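Local coordinates for putative hydrolase (Bacteroides ovatus, PDB 4HBS), which adopts a five-bladed beta-propeller fold and probably acts as a hydrolase, perhaps on carbohydrates, although its substrate is not established, at residues Tyr308-Ser313 with Arg318-Phe323; Phe339-Phe344 with Gln354-Val359. All blocks are in the same frame, centred on the assembly; numbering follows the deposited sequence.

In the fold
Interaction 1 is the central hairpin of a four-stranded antiparallel sheet, and interaction 2 joins the residue just past the last strand of that sheet to strand 356-361 of the neighbouring sheet. Their centres are about 12 Å apart, on the same side of the chain's centre. Two probable side-chain hydrogen bonds connect them: NE2 of Gln-312 lies 2.7 Å from backbone O of Val-356, across the two sheets, and OD1 of Asp-319 lies 2.7 Å from OG1 of Thr-340, within one sheet. Glycerol, probably from the crystallisation liquor, lies about 4 Å from the side chain of Ser-313, and ND1 of His-355 hydrogen-bonds glycerol; such molecules often mark pockets, and one may lie near these segments.

Interaction 1: Tyr308-Ser313 with Arg318-Phe323; sequences YMIGQS and RDVLMF
With CG anti to the backbone N (chi1 -176°), selenomethionine Met-309 runs alongside Phe-323. The Met-309 chain bends at its last torsion and brings CE to 3.7 Å from CD1 of the Phe-323 ring. Its selenium meets that ring obliquely, a Met-aromatic contact. The opposite face of the pair of strands carries a second group of side chains. Selenomethionine Met-322 runs beside Ile-310 in the same sense, and its CE is 3.6 Å from Ile-310 CG1. SE of Met-322 sits 4.1 Å from CD1 of Tyr-308, again oblique to the ring. The other branch of Ile-310, CG2, reaches CG1 of Val-320 at 3.5 Å.

The two strands form an antiparallel beta hairpin, the middle pair of a four-stranded sheet that is consistent with one blade of the five-bladed propeller. Met-309 with Phe-323 and Gly-311 with Leu-321 are its hydrogen-bonded pairs, each joined by two backbone bonds; Ile-310 with Met-322 and Gln-312 with Val-320 are non-hydrogen-bonded. Strand 298-303 flanks the hairpin beyond strand 306-312, and strand 333-340 beyond strand 319-325.

At the loop end, the backbone O of Asp-319 accepts two bonds from one residue. Ser-313 N donates to Asp-319 O at 2.9 Å, almost in line with the carbonyl. Ser-313 OG, placed between its own backbone N and carbonyl carbon (chi1 63°), donates in the carbonyl plane onto a lone pair of Asp-319 O, also at 2.9 Å. Beside this grip, CD1 of Leu-321 packs 3.7 Å from CA of Ser-313.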
ATOM      1  N   TYR A 308     -12.719   9.050   8.445  1.00 55.49           N
ATOM      2  CA  TYR A 308     -12.983   7.622   8.331  1.00 53.43           C
ATOM      3  C   TYR A 308     -11.675   6.904   8.243  1.00 53.90           C
ATOM      4  O   TYR A 308     -10.771   7.381   7.562  1.00 53.17           O
ATOM      5  CB  TYR A 308     -13.830   7.323   7.095  1.00 54.19           C
ATOM      6  CG  TYR A 308     -15.196   7.965   7.144  1.00 57.97           C
ATOM      7  CD1 TYR A 308     -16.250   7.359   7.825  1.00 60.78           C
ATOM      8  CD2 TYR A 308     -15.440   9.178   6.511  1.00 59.41           C
ATOM      9  CE1 TYR A 308     -17.515   7.946   7.864  1.00 62.52           C
ATOM     10  CE2 TYR A 308     -16.704   9.764   6.531  1.00 61.56           C
ATOM     11  CZ  TYR A 308     -17.738   9.149   7.215  1.00 68.72           C
ATOM     12  OH  TYR A 308     -18.985   9.735   7.261  1.00 70.10           O
HETATM   13  N   MSE A 309     -11.559   5.770   8.927  1.00 48.48           N
HETATM   14  CA  MSE A 309     -10.368   4.930   8.894  1.00 46.30           C
HETATM   15  C   MSE A 309     -10.745   3.606   8.337  1.00 51.16           C
HETATM   16  O   MSE A 309     -11.772   3.085   8.750  1.00 51.69           O
HETATM   17  CB  MSE A 309      -9.812   4.745  10.291  1.00 48.17           C
HETATM   18  CG  MSE A 309      -8.537   3.961  10.311  1.00 52.25           C
HETATM   19 SE   MSE A 309      -7.891   3.758  12.124  0.75 58.85          SE
HETATM   20  CE  MSE A 309      -7.953   2.000  12.090  1.00 54.86           C
ATOM     21  N   ILE A 310      -9.935   3.036   7.420  1.00 47.17           N
ATOM     22  CA  ILE A 310     -10.212   1.706   6.852  1.00 46.10           C
ATOM     23  C   ILE A 310      -8.992   0.856   7.071  1.00 49.24           C
ATOM     24  O   ILE A 310      -7.900   1.242   6.682  1.00 48.98           O
ATOM     25  CB  ILE A 310     -10.625   1.733   5.361  1.00 48.58           C
ATOM     26  CG1 ILE A 310     -11.870   2.613   5.157  1.00 50.53           C
ATOM     27  CG2 ILE A 310     -10.901   0.289   4.844  1.00 47.87           C
ATOM     28  CD1 ILE A 310     -12.057   3.003   3.809  1.00 63.79           C
ATOM     29  N   GLY A 311      -9.181  -0.291   7.683  1.00 45.56           N
ATOM     30  CA  GLY A 311      -8.094  -1.211   7.967  1.00 44.58           C
ATOM     31  C   GLY A 311      -8.522  -2.647   7.851  1.00 48.01           C
ATOM     32  O   GLY A 311      -9.713  -2.949   7.851  1.00 48.90           O
ATOM     33  N   GLN A 312      -7.558  -3.530   7.718  1.00 43.93           N
ATOM     34  CA  GLN A 312      -7.813  -4.954   7.635  1.00 43.79           C
ATOM     35  C   GLN A 312      -7.950  -5.492   9.027  1.00 51.49           C
ATOM     36  O   GLN A 312      -7.152  -5.126   9.882  1.00 52.76           O
ATOM     37  CB  GLN A 312      -6.653  -5.625   6.945  1.00 43.78           C
ATOM     38  CG  GLN A 312      -6.909  -7.067   6.583  1.00 50.96           C
ATOM     39  CD  GLN A 312      -5.639  -7.739   6.191  1.00 63.26           C
ATOM     40  OE1 GLN A 312      -4.564  -7.113   6.105  1.00 59.81           O
ATOM     41  NE2 GLN A 312      -5.732  -9.026   5.950  1.00 49.16           N
ATOM     42  N   SER A 313      -8.911  -6.387   9.272  1.00 49.06           N
ATOM     43  CA  SER A 313      -9.064  -6.979  10.603  1.00 49.70           C
ATOM     44  C   SER A 313      -7.810  -7.805  10.933  1.00 52.99           C
ATOM     45  O   SER A 313      -7.038  -8.149  10.034  1.00 51.61           O
ATOM     46  CB  SER A 313     -10.334  -7.820  10.693  1.00 54.28           C
ATOM     47  OG  SER A 313     -10.302  -8.930   9.814  1.00 66.73           O
ATOM     48  N   ARG A 318     -10.021 -11.518   6.588  1.00 45.44           N
ATOM     49  CA  ARG A 318     -10.613 -11.137   5.319  1.00 43.97           C
ATOM     50  C   ARG A 318     -11.590 -10.004   5.544  1.00 47.04           C
ATOM     51  O   ARG A 318     -11.925  -9.339   4.571  1.00 46.32           O
ATOM     52  CB  ARG A 318     -11.303 -12.335   4.646  1.00 43.68           C
ATOM     53  CG  ARG A 318     -10.358 -13.488   4.361  1.00 45.96           C
ATOM     54  CD  ARG A 318     -10.992 -14.637   3.595  1.00 51.24           C
ATOM     55  NE  ARG A 318     -12.041 -15.357   4.349  1.00 58.26           N
ATOM     56  CZ  ARG A 318     -13.347 -15.431   4.030  1.00 73.32           C
ATOM     57  NH1 ARG A 318     -13.825 -14.787   2.962  1.00 56.07           N
ATOM     58  NH2 ARG A 318     -14.182 -16.138   4.787  1.00 58.96           N
ATOM     59  N   ASP A 319     -12.048  -9.752   6.804  1.00 44.71           N
ATOM     60  CA  ASP A 319     -12.963  -8.627   7.080  1.00 45.73           C
ATOM     61  C   ASP A 319     -12.218  -7.275   7.005  1.00 49.64           C
ATOM     62  O   ASP A 319     -11.233  -7.084   7.712  1.00 49.04           O
ATOM     63  CB  ASP A 319     -13.659  -8.766   8.462  1.00 48.69           C
ATOM     64  CG  ASP A 319     -14.736  -9.847   8.576  1.00 56.94           C
ATOM     65  OD1 ASP A 319     -15.114 -10.427   7.530  1.00 56.59           O
ATOM     66  OD2 ASP A 319     -15.219 -10.093   9.711  1.00 61.77           O
ATOM     67  N   VAL A 320     -12.677  -6.367   6.115  1.00 46.82           N
ATOM     68  CA  VAL A 320     -12.133  -5.009   5.963  1.00 46.30           C
ATOM     69  C   VAL A 320     -12.928  -4.138   6.906  1.00 50.56           C
ATOM     70  O   VAL A 320     -14.142  -4.032   6.735  1.00 51.70           O
ATOM     71  CB  VAL A 320     -12.234  -4.519   4.503  1.00 49.48           C
ATOM     72  CG1 VAL A 320     -11.778  -3.065   4.379  1.00 49.39           C
ATOM     73  CG2 VAL A 320     -11.432  -5.430   3.582  1.00 48.27           C
ATOM     74  N   LEU A 321     -12.271  -3.544   7.915  1.00 45.38           N
ATOM     75  CA  LEU A 321     -12.935  -2.749   8.948  1.00 45.40           C
ATOM     76  C   LEU A 321     -12.956  -1.270   8.655  1.00 49.71           C
ATOM     77  O   LEU A 321     -12.082  -0.763   7.959  1.00 48.77           O
ATOM     78  CB  LEU A 321     -12.226  -2.951  10.289  1.00 45.26           C
ATOM     79  CG  LEU A 321     -12.040  -4.389  10.726  1.00 48.82           C
ATOM     80  CD1 LEU A 321     -11.384  -4.439  12.076  1.00 49.99           C
ATOM     81  CD2 LEU A 321     -13.362  -5.147  10.727  1.00 48.78           C
HETATM   82  N   MSE A 322     -13.937  -0.566   9.242  1.00 46.67           N
HETATM   83  CA  MSE A 322     -14.047   0.877   9.130  1.00 46.41           C
HETATM   84  C   MSE A 322     -14.425   1.475  10.478  1.00 53.43           C
HETATM   85  O   MSE A 322     -15.306   0.941  11.157  1.00 54.43           O
HETATM   86  CB  MSE A 322     -15.065   1.293   8.067  1.00 48.26           C
HETATM   87  CG  MSE A 322     -15.034   2.807   7.792  1.00 55.34           C
HETATM   88 SE   MSE A 322     -16.340   3.436   6.535  0.75 63.44          SE
HETATM   89  CE  MSE A 322     -15.480   2.911   5.040  1.00 58.80           C
ATOM     90  N   PHE A 323     -13.762   2.597  10.846  1.00 50.60           N
ATOM     91  CA  PHE A 323     -14.007   3.380  12.072  1.00 51.47           C
ATOM     92  C   PHE A 323     -14.171   4.826  11.694  1.00 55.99           C
ATOM     93  O   PHE A 323     -13.716   5.216  10.620  1.00 55.46           O
ATOM     94  CB  PHE A 323     -12.839   3.263  13.061  1.00 53.04           C
ATOM     95  CG  PHE A 323     -12.334   1.874  13.330  1.00 53.61           C
ATOM     96  CD1 PHE A 323     -11.513   1.229  12.418  1.00 54.60           C
ATOM     97  CD2 PHE A 323     -12.628   1.231  14.523  1.00 57.13           C
ATOM     98  CE1 PHE A 323     -11.026  -0.052  12.676  1.00 54.99           C
ATOM     99  CE2 PHE A 323     -12.128  -0.042  14.786  1.00 59.29           C
ATOM    100  CZ  PHE A 323     -11.327  -0.674  13.861  1.00 55.60           C
TER

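Interaction 2: Phe339-Phe344 with Gln354-Val359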
ATOM      1  N   PHE A 339     -16.681  -4.968   4.279  1.00 47.66           N
ATOM      2  CA  PHE A 339     -16.948  -6.190   3.532  1.00 46.72           C
ATOM      3  C   PHE A 339     -15.903  -7.262   3.868  1.00 48.64           C
ATOM      4  O   PHE A 339     -14.919  -6.973   4.545  1.00 47.64           O
ATOM      5  CB  PHE A 339     -17.000  -5.923   2.025  1.00 48.19           C
ATOM      6  CG  PHE A 339     -15.677  -5.760   1.319  1.00 49.02           C
ATOM      7  CD1 PHE A 339     -14.964  -4.572   1.411  1.00 51.52           C
ATOM      8  CD2 PHE A 339     -15.202  -6.747   0.459  1.00 50.78           C
ATOM      9  CE1 PHE A 339     -13.769  -4.399   0.705  1.00 51.06           C
ATOM     10  CE2 PHE A 339     -14.035  -6.550  -0.283  1.00 51.90           C
ATOM     11  CZ  PHE A 339     -13.327  -5.380  -0.156  1.00 49.19           C
ATOM     12  N   THR A 340     -16.129  -8.482   3.392  1.00 44.89           N
ATOM     13  CA  THR A 340     -15.247  -9.626   3.612  1.00 43.59           C
ATOM     14  C   THR A 340     -14.586 -10.007   2.309  1.00 47.02           C
ATOM     15  O   THR A 340     -15.280 -10.260   1.332  1.00 48.09           O
ATOM     16  CB  THR A 340     -16.030 -10.776   4.188  1.00 49.80           C
ATOM     17  OG1 THR A 340     -16.736 -10.302   5.334  1.00 55.39           O
ATOM     18  CG2 THR A 340     -15.141 -11.921   4.591  1.00 48.45           C
ATOM     19  N   LEU A 341     -13.253 -10.056   2.286  1.00 41.49           N
ATOM     20  CA  LEU A 341     -12.506 -10.366   1.070  1.00 40.11           C
ATOM     21  C   LEU A 341     -12.684 -11.814   0.684  1.00 44.45           C
ATOM     22  O   LEU A 341     -12.859 -12.640   1.569  1.00 44.76           O
ATOM     23  CB  LEU A 341     -11.024 -10.043   1.253  1.00 39.02           C
ATOM     24  CG  LEU A 341     -10.728  -8.551   1.353  1.00 42.44           C
ATOM     25  CD1 LEU A 341      -9.437  -8.282   2.107  1.00 41.32           C
ATOM     26  CD2 LEU A 341     -10.697  -7.927  -0.009  1.00 44.78           C
ATOM     27  N   PRO A 342     -12.649 -12.156  -0.624  1.00 41.45           N
ATOM     28  CA  PRO A 342     -12.870 -13.554  -1.027  1.00 41.93           C
ATOM     29  C   PRO A 342     -11.940 -14.576  -0.394  1.00 48.93           C
ATOM     30  O   PRO A 342     -10.782 -14.287  -0.106  1.00 48.02           O
ATOM     31  CB  PRO A 342     -12.650 -13.529  -2.538  1.00 43.37           C
ATOM     32  CG  PRO A 342     -12.899 -12.144  -2.944  1.00 47.46           C
ATOM     33  CD  PRO A 342     -12.492 -11.278  -1.801  1.00 42.75           C
ATOM     34  N   GLU A 343     -12.460 -15.795  -0.218  1.00 47.95           N
ATOM     35  CA  GLU A 343     -11.716 -16.935   0.319  1.00 47.74           C
ATOM     36  C   GLU A 343     -10.895 -17.600  -0.831  1.00 49.46           C
ATOM     37  O   GLU A 343      -9.851 -18.213  -0.573  1.00 48.34           O
ATOM     38  CB  GLU A 343     -12.734 -17.911   0.934  1.00 50.54           C
ATOM     39  CG  GLU A 343     -12.170 -19.077   1.732  1.00 63.09           C
ATOM     40  CD  GLU A 343     -13.224 -20.122   2.055  1.00 85.88           C
ATOM     41  OE1 GLU A 343     -14.427 -19.768   2.077  1.00 74.56           O
ATOM     42  OE2 GLU A 343     -12.851 -21.300   2.271  1.00 86.85           O
ATOM     43  N   PHE A 344     -11.369 -17.434  -2.104  1.00 44.97           N
ATOM     44  CA  PHE A 344     -10.767 -17.999  -3.321  1.00 43.76           C
ATOM     45  C   PHE A 344     -10.409 -16.924  -4.346  1.00 46.48           C
ATOM     46  O   PHE A 344     -11.160 -15.958  -4.503  1.00 45.04           O
ATOM     47  CB  PHE A 344     -11.772 -18.939  -3.962  1.00 46.12           C
ATOM     48  CG  PHE A 344     -12.217 -20.036  -3.051  1.00 48.50           C
ATOM     49  CD1 PHE A 344     -11.510 -21.224  -2.977  1.00 51.41           C
ATOM     50  CD2 PHE A 344     -13.334 -19.877  -2.240  1.00 52.46           C
ATOM     51  CE1 PHE A 344     -11.944 -22.261  -2.150  1.00 55.43           C
ATOM     52  CE2 PHE A 344     -13.745 -20.898  -1.382  1.00 54.00           C
ATOM     53  CZ  PHE A 344     -13.054 -22.089  -1.350  1.00 54.07           C
ATOM     54  N   GLN A 354      -2.787 -18.500   1.055  1.00 40.71           N
ATOM     55  CA  GLN A 354      -2.366 -18.454   2.461  1.00 41.57           C
ATOM     56  C   GLN A 354      -2.895 -17.221   3.166  1.00 47.56           C
ATOM     57  O   GLN A 354      -3.750 -17.362   4.040  1.00 48.58           O
ATOM     58  CB  GLN A 354      -0.827 -18.541   2.602  1.00 42.59           C
ATOM     59  CG  GLN A 354      -0.316 -18.711   4.052  1.00 49.11           C
ATOM     60  CD  GLN A 354       1.181 -18.483   4.194  1.00 60.19           C
ATOM     61  OE1 GLN A 354       1.738 -17.538   3.651  1.00 52.52           O
ATOM     62  NE2 GLN A 354       1.868 -19.325   4.962  1.00 52.95           N
ATOM     63  N   HIS A 355      -2.389 -16.025   2.815  1.00 44.65           N
ATOM     64  CA  HIS A 355      -2.746 -14.780   3.499  1.00 44.84           C
ATOM     65  C   HIS A 355      -3.175 -13.691   2.562  1.00 47.06           C
ATOM     66  O   HIS A 355      -2.650 -13.568   1.466  1.00 46.53           O
ATOM     67  CB  HIS A 355      -1.548 -14.233   4.300  1.00 45.88           C
ATOM     68  CG  HIS A 355      -1.159 -15.068   5.468  1.00 50.60           C
ATOM     69  ND1 HIS A 355       0.170 -15.313   5.762  1.00 52.87           N
ATOM     70  CD2 HIS A 355      -1.934 -15.707   6.376  1.00 53.44           C
ATOM     71  CE1 HIS A 355       0.170 -16.078   6.843  1.00 53.01           C
ATOM     72  NE2 HIS A 355      -1.075 -16.345   7.250  1.00 53.75           N
ATOM     73  N   VAL A 356      -4.080 -12.857   3.036  1.00 42.35           N
ATOM     74  CA  VAL A 356      -4.494 -11.660   2.352  1.00 41.73           C
ATOM     75  C   VAL A 356      -3.984 -10.545   3.271  1.00 47.30           C
ATOM     76  O   VAL A 356      -4.105 -10.646   4.496  1.00 48.40           O
ATOM     77  CB  VAL A 356      -6.005 -11.571   1.988  1.00 45.00           C
ATOM     78  CG1 VAL A 356      -6.912 -11.986   3.141  1.00 45.34           C
ATOM     79  CG2 VAL A 356      -6.356 -10.185   1.487  1.00 44.49           C
ATOM     80  N   TYR A 357      -3.311  -9.565   2.714  1.00 42.86           N
ATOM     81  CA  TYR A 357      -2.733  -8.512   3.535  1.00 42.28           C
ATOM     82  C   TYR A 357      -2.598  -7.245   2.726  1.00 44.67           C
ATOM     83  O   TYR A 357      -3.044  -7.212   1.576  1.00 44.45           O
ATOM     84  CB  TYR A 357      -1.383  -8.975   4.110  1.00 43.18           C
ATOM     85  CG  TYR A 357      -0.366  -9.384   3.066  1.00 43.65           C
ATOM     86  CD1 TYR A 357      -0.409 -10.646   2.476  1.00 44.52           C
ATOM     87  CD2 TYR A 357       0.678  -8.537   2.716  1.00 43.98           C
ATOM     88  CE1 TYR A 357       0.516 -11.022   1.508  1.00 42.43           C
ATOM     89  CE2 TYR A 357       1.627  -8.912   1.775  1.00 44.24           C
ATOM     90  CZ  TYR A 357       1.554 -10.166   1.183  1.00 48.75           C
ATOM     91  OH  TYR A 357       2.508 -10.568   0.279  1.00 46.89           O
HETATM   92  N   MSE A 358      -2.091  -6.175   3.349  1.00 39.79           N
HETATM   93  CA  MSE A 358      -1.906  -4.899   2.691  1.00 39.26           C
HETATM   94  C   MSE A 358      -3.189  -4.433   1.997  1.00 45.30           C
HETATM   95  O   MSE A 358      -3.203  -4.172   0.785  1.00 44.63           O
HETATM   96  CB  MSE A 358      -0.763  -5.006   1.688  1.00 40.49           C
HETATM   97  CG  MSE A 358      -0.074  -3.700   1.456  1.00 46.79           C
HETATM   98 SE   MSE A 358       1.152  -3.268   2.869  0.75 53.44          SE
HETATM   99  CE  MSE A 358       2.557  -4.590   2.375  1.00 49.62           C
ATOM    100  N   VAL A 359      -4.273  -4.358   2.759  1.00 43.48           N
ATOM    101  CA  VAL A 359      -5.539  -3.885   2.214  1.00 43.51           C
ATOM    102  C   VAL A 359      -5.388  -2.379   2.164  1.00 47.60           C
ATOM    103  O   VAL A 359      -5.405  -1.728   3.211  1.00 48.21           O
ATOM    104  CB  VAL A 359      -6.749  -4.372   3.021  1.00 47.60           C
ATOM    105  CG1 VAL A 359      -8.040  -3.885   2.390  1.00 48.18           C
ATOM    106  CG2 VAL A 359      -6.747  -5.895   3.097  1.00 46.89           C
TER
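A single methyl of Leu-341, CD1, touches both Val-356 and Val-359. CD1 of Leu-341 lies 3.7 Å from CG2 of Val-356 and from CG2 of Val-359. The leucine side chain sets out toward strand 356-361, and with CG anti to its own carbonyl carbon (chi1 -69°) an extended second torsion (chi2 155°) carries CD1 to it. The valines use their CG2 branches in different ways. In Val-356 this methyl is anti to the backbone N, and the side chain crosses that of Leu-341 at a slant. In Val-359 it is anti to the carbonyl carbon, and the side chains of Leu-341 and Val-359 run antiparallel alongside one another.

Both valines point toward Leu-341 although they are three residues apart, which regular strand alternation would not give. Met-358 between them has left-handed backbone angles, a local twist consistent with this orientation. No hydrogen bond joins the two segments, and the contact is purely apolar and buried.

Leu-341 follows strand 333-340, an outermost strand of its sheet, and also packs on Val-320 of strand 319-325. Val-359 meets Val-320 too, and Leu-341 also packs on Thr-375 of strand 371-377 and Tyr-400 of strand 399-403, both in the sheet of strand 356-361.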